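Local coordinates for putative ManD family dehydratase (Pantoea ananatis, PDB 3T6C), which dehydrates D-gluconate to 2-dehydro-3-deoxy-D-gluconate with low activity in vitro, using one magnesium ion per subunit, at residues Q172-G182 against V241-R250. Residues are numbered along the deposited sequence; the frame is centred on the assembly and turned at random.
With MG (magnesium ion), chain C; GCO (D-gluconic acid), chain D; EDO (1,2-ethanediol), chain G.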
loop_
_atom_site.group_PDB
_atom_site.type_symbol
_atom_site.label_atom_id
_atom_site.label_comp_id
_atom_site.label_asym_id
_atom_site.label_seq_id
_atom_site.Cartn_x
_atom_site.Cartn_y
_atom_site.Cartn_z
ATOM N N GLN A 172 -21.176 36.694 1.254
ATOM C CA GLN A 172 -20.769 35.923 2.436
ATOM C C GLN A 172 -19.489 35.085 2.262
ATOM O O GLN A 172 -19.027 34.431 3.226
ATOM C CB GLN A 172 -21.951 35.066 2.870
ATOM C CG GLN A 172 -23.174 35.948 3.127
ATOM C CD GLN A 172 -24.383 35.150 3.623
ATOM O OE1 GLN A 172 -25.059 34.412 2.840
ATOM N NE2 GLN A 172 -24.691 35.332 4.865
ATOM N N TYR A 173 -18.951 35.087 1.042
ATOM C CA TYR A 173 -17.779 34.309 0.665
ATOM C C TYR A 173 -16.928 35.210 -0.187
ATOM O O TYR A 173 -17.426 35.738 -1.205
ATOM C CB TYR A 173 -18.199 33.092 -0.163
ATOM C CG TYR A 173 -19.152 32.143 0.550
ATOM C CD1 TYR A 173 -20.514 32.430 0.622
ATOM C CD2 TYR A 173 -18.683 30.936 1.090
ATOM C CE1 TYR A 173 -21.362 31.564 1.228
ATOM C CE2 TYR A 173 -19.573 30.052 1.702
ATOM C CZ TYR A 173 -20.884 30.394 1.768
ATOM O OH TYR A 173 -21.778 29.528 2.372
ATOM N N ILE A 174 -15.687 35.429 0.241
ATOM C CA ILE A 174 -14.827 36.434 -0.395
ATOM C C ILE A 174 -13.427 35.887 -0.608
ATOM O O ILE A 174 -12.785 35.432 0.374
ATOM C CB ILE A 174 -14.776 37.693 0.479
ATOM C CG1 ILE A 174 -16.214 38.250 0.605
ATOM C CG2 ILE A 174 -13.892 38.757 -0.204
ATOM C CD1 ILE A 174 -16.331 39.269 1.684
ATOM N N ARG A 175 -12.951 35.915 -1.863
ATOM C CA ARG A 175 -11.555 35.542 -2.139
ATOM C C ARG A 175 -10.684 36.777 -1.922
ATOM O O ARG A 175 -11.000 37.843 -2.455
ATOM C CB ARG A 175 -11.404 35.080 -3.573
ATOM C CG ARG A 175 -10.002 34.518 -3.828
ATOM C CD ARG A 175 -9.826 34.155 -5.292
ATOM N NE ARG A 175 -9.465 35.339 -6.072
ATOM C CZ ARG A 175 -8.989 35.233 -7.303
ATOM N NH1 ARG A 175 -8.874 34.042 -7.850
ATOM N NH2 ARG A 175 -8.563 36.304 -7.982
ATOM N N CYS A 176 -9.593 36.630 -1.194
ATOM C CA CYS A 176 -8.683 37.765 -0.855
ATOM C C CYS A 176 -7.291 37.490 -1.380
ATOM O O CYS A 176 -6.677 36.489 -0.997
ATOM C CB CYS A 176 -8.604 37.976 0.670
ATOM S SG CYS A 176 -10.260 38.394 1.344
ATOM N N GLN A 177 -6.820 38.361 -2.292
ATOM C CA GLN A 177 -5.472 38.329 -2.829
ATOM C C GLN A 177 -4.840 39.673 -2.500
ATOM O O GLN A 177 -5.563 40.679 -2.288
ATOM C CB GLN A 177 -5.526 38.158 -4.359
ATOM C CG GLN A 177 -6.375 37.005 -4.892
ATOM C CD GLN A 177 -5.847 35.611 -4.569
ATOM O OE1 GLN A 177 -6.581 34.795 -4.003
ATOM N NE2 GLN A 177 -4.610 35.317 -4.984
ATOM N N MET A 178 -3.519 39.731 -2.509
ATOM C CA MET A 178 -2.888 41.035 -2.358
ATOM C C MET A 178 -1.919 41.090 -3.504
ATOM O O MET A 178 -0.875 40.450 -3.464
ATOM C CB MET A 178 -2.200 41.073 -0.983
ATOM C CG MET A 178 -1.627 42.421 -0.621
ATOM S SD MET A 178 -1.033 42.374 1.121
ATOM C CE MET A 178 0.287 41.168 1.006
ATOM N N GLY A 179 -2.235 41.904 -4.516
ATOM C CA GLY A 179 -1.503 41.809 -5.797
ATOM C C GLY A 179 -1.863 40.593 -6.661
ATOM O O GLY A 179 -0.998 39.999 -7.352
ATOM N N MET A 180 -3.137 40.212 -6.648
ATOM C CA MET A 180 -3.613 39.059 -7.449
ATOM C C MET A 180 -2.739 37.798 -7.303
ATOM O O MET A 180 -2.587 37.317 -6.182
ATOM C CB MET A 180 -3.894 39.411 -8.912
ATOM C CG MET A 180 -5.044 38.533 -9.487
ATOM S SD MET A 180 -5.326 38.950 -11.209
ATOM C CE MET A 180 -6.332 40.417 -11.048
ATOM N N TYR A 181 -2.165 37.258 -8.396
ATOM C CA TYR A 181 -1.419 35.962 -8.302
ATOM C C TYR A 181 0.099 36.177 -8.155
ATOM O O TYR A 181 0.704 36.954 -8.918
ATOM C CB TYR A 181 -1.748 35.094 -9.524
ATOM C CG TYR A 181 -3.246 34.972 -9.755
ATOM C CD1 TYR A 181 -4.097 34.611 -8.704
ATOM C CD2 TYR A 181 -3.813 35.195 -11.012
ATOM C CE1 TYR A 181 -5.415 34.509 -8.868
ATOM C CE2 TYR A 181 -5.209 35.083 -11.194
ATOM C CZ TYR A 181 -5.995 34.733 -10.107
ATOM O OH TYR A 181 -7.381 34.602 -10.259
ATOM N N GLY A 182 0.717 35.566 -7.148
ATOM C CA GLY A 182 2.155 35.779 -6.916
ATOM C C GLY A 182 2.480 37.176 -6.374
ATOM O O GLY A 182 3.657 37.535 -6.185
ATOM N N VAL A 241 -17.477 35.592 8.309
ATOM C CA VAL A 241 -17.383 35.626 6.859
ATOM C C VAL A 241 -16.481 34.496 6.371
ATOM O O VAL A 241 -15.497 34.157 7.022
ATOM C CB VAL A 241 -16.827 37.019 6.386
ATOM C CG1 VAL A 241 -15.425 37.240 6.889
ATOM C CG2 VAL A 241 -16.918 37.173 4.876
ATOM N N GLU A 242 -16.788 33.923 5.203
ATOM C CA GLU A 242 -15.885 32.902 4.640
ATOM C C GLU A 242 -14.863 33.533 3.714
ATOM O O GLU A 242 -15.239 34.355 2.866
ATOM C CB GLU A 242 -16.718 31.883 3.830
ATOM C CG GLU A 242 -17.765 31.164 4.720
ATOM C CD GLU A 242 -17.131 30.293 5.785
ATOM O OE1 GLU A 242 -16.066 29.694 5.496
ATOM O OE2 GLU A 242 -17.661 30.185 6.924
ATOM N N LEU A 243 -13.594 33.160 3.878
ATOM C CA LEU A 243 -12.512 33.807 3.139
ATOM C C LEU A 243 -11.765 32.727 2.348
ATOM O O LEU A 243 -11.576 31.602 2.815
ATOM C CB LEU A 243 -11.533 34.470 4.116
ATOM C CG LEU A 243 -12.113 35.658 4.962
ATOM C CD1 LEU A 243 -10.981 36.224 5.858
ATOM C CD2 LEU A 243 -12.752 36.751 4.141
ATOM N N LEU A 244 -11.372 33.057 1.132
ATOM C CA LEU A 244 -10.754 32.103 0.183
ATOM C C LEU A 244 -9.446 32.700 -0.312
ATOM O O LEU A 244 -9.264 33.915 -0.286
ATOM C CB LEU A 244 -11.677 31.894 -1.041
ATOM C CG LEU A 244 -13.011 31.181 -0.821
ATOM C CD1 LEU A 244 -14.060 32.007 -0.010
ATOM C CD2 LEU A 244 -13.565 30.776 -2.140
ATOM N N HIS A 245 -8.503 31.844 -0.735
ATOM C CA HIS A 245 -7.262 32.352 -1.327
ATOM C C HIS A 245 -6.851 31.431 -2.470
ATOM O O HIS A 245 -7.000 30.207 -2.355
ATOM C CB HIS A 245 -6.105 32.465 -0.292
ATOM C CG HIS A 245 -4.857 33.049 -0.889
ATOM N ND1 HIS A 245 -4.768 34.376 -1.288
ATOM C CD2 HIS A 245 -3.692 32.460 -1.254
ATOM C CE1 HIS A 245 -3.569 34.575 -1.834
ATOM N NE2 HIS A 245 -2.907 33.434 -1.832
ATOM N N ASP A 246 -6.334 32.020 -3.550
ATOM C CA ASP A 246 -5.891 31.242 -4.716
ATOM C C ASP A 246 -4.369 31.335 -4.849
ATOM O O ASP A 246 -3.817 32.433 -5.170
ATOM C CB ASP A 246 -6.583 31.842 -5.965
ATOM C CG ASP A 246 -6.410 30.996 -7.234
ATOM O OD1 ASP A 246 -5.577 30.060 -7.280
ATOM O OD2 ASP A 246 -7.153 31.275 -8.219
ATOM N N ALA A 247 -3.674 30.218 -4.598
ATOM C CA ALA A 247 -2.202 30.209 -4.735
ATOM C C ALA A 247 -1.794 30.154 -6.202
ATOM O O ALA A 247 -0.670 30.489 -6.518
ATOM C CB ALA A 247 -1.653 29.023 -4.007
ATOM N N HIS A 248 -2.707 29.706 -7.076
ATOM C CA HIS A 248 -2.517 29.795 -8.548
ATOM C C HIS A 248 -1.191 29.224 -9.019
ATOM O O HIS A 248 -0.482 29.823 -9.834
ATOM C CB HIS A 248 -2.675 31.245 -9.014
ATOM C CG HIS A 248 -3.234 31.394 -10.406
ATOM N ND1 HIS A 248 -2.484 31.171 -11.543
ATOM C CD2 HIS A 248 -4.455 31.798 -10.833
ATOM C CE1 HIS A 248 -3.220 31.422 -12.617
ATOM N NE2 HIS A 248 -4.425 31.801 -12.215
ATOM N N GLU A 249 -0.852 28.059 -8.446
ATOM C CA GLU A 249 0.366 27.261 -8.780
ATOM C C GLU A 249 1.688 28.070 -8.721
ATOM O O GLU A 249 2.655 27.671 -9.365
ATOM C CB GLU A 249 0.238 26.518 -10.150
ATOM C CG GLU A 249 0.047 27.433 -11.417
ATOM C CD GLU A 249 -0.064 26.677 -12.770
ATOM O OE1 GLU A 249 -0.045 25.425 -12.768
ATOM O OE2 GLU A 249 -0.119 27.374 -13.829
ATOM N N ARG A 250 1.736 29.132 -7.901
ATOM C CA ARG A 250 2.864 30.069 -7.960
ATOM C C ARG A 250 4.015 29.735 -7.034
ATOM O O ARG A 250 4.968 30.509 -6.949
ATOM C CB ARG A 250 2.377 31.494 -7.661
ATOM C CG ARG A 250 1.553 32.089 -8.769
ATOM C CD ARG A 250 2.424 32.414 -9.956
ATOM N NE ARG A 250 1.702 33.079 -11.066
ATOM C CZ ARG A 250 2.032 34.246 -11.607
ATOM N NH1 ARG A 250 3.054 34.982 -11.148
ATOM N NH2 ARG A 250 1.327 34.679 -12.658
HETATM MG MG MG C . -7.980 30.133 -9.699
HETATM C C1 GCO D . -9.745 32.015 -11.070
HETATM C C2 GCO D . -8.669 31.776 -12.061
HETATM C C3 GCO D . -8.567 32.822 -13.155
HETATM C C4 GCO D . -7.643 32.355 -14.261
HETATM C C5 GCO D . -8.164 32.823 -15.597
HETATM C C6 GCO D . -7.310 32.378 -16.771
HETATM O O1A GCO D . -10.777 32.694 -11.346
HETATM O O1B GCO D . -9.684 31.388 -9.962
HETATM O O2 GCO D . -7.494 31.415 -11.384
HETATM O O3 GCO D . -8.116 33.974 -12.545
HETATM O O4 GCO D . -6.360 32.897 -14.009
HETATM O O5 GCO D . -9.445 32.337 -15.759
HETATM O O6 GCO D . -7.800 32.774 -18.036
HETATM C C1 EDO G . 5.681 41.130 -7.144
HETATM O O1 EDO G . 5.653 42.532 -6.858
HETATM C C2 EDO G . 6.312 40.402 -5.950
HETATM O O2 EDO G . 5.895 39.016 -5.943
HETATM O O HOH W 1 -1.092 33.537 -6.239
HETATM O O HOH W 2 -6.116 29.175 -9.708
#
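Y181 and H248 stack face to face beyond the C-terminal ends of two parallel neighbouring strands, 173-176 and 242-246, their ring centroids 3.8 Å apart and planes at 27°. H248 CD2 sits over the centre of the tyrosine ring, and M180 CG covers its opposite face. R175 NH1 and NH2 both hold Y181 OH from within the guanidinium plane, while OH makes a very short hydrogen bond to gluconate O3 and H248 NE2 is hydrogen-bonded to O4. D246 OD2 binds magnesium at 2.0 Å, beside E272 and E298.

Next to this site, at the strand ends, the packing is tight. The Q177 chain, bent at chi2 (-67°), brings its amide against the D246 backbone: OE1 accepts D246 N on a lone pair at 2.8 Å, and NE2 donates to D246 O and M180 O. H245 ND1 gives C176 O a nearly straight bond (174°), and its NE2 is held by Y222. Four backbone hydrogen bonds, from E242 N to Q172 O through C176 N to L244 O, join the strands.

At the opposite end Q172 and Y173 are partly exposed; Y173 lies alongside E242, CD2 3.5 Å from CB, both partners reaching a neighbouring subunit, whose K224 forms a salt bridge with E242. These are adjacent strands of the enolase-superfamily (beta/alpha)-barrel, with metal ligand D246 at a strand's C-terminal end and probable proton donor/acceptors Y181 and H248 just beyond.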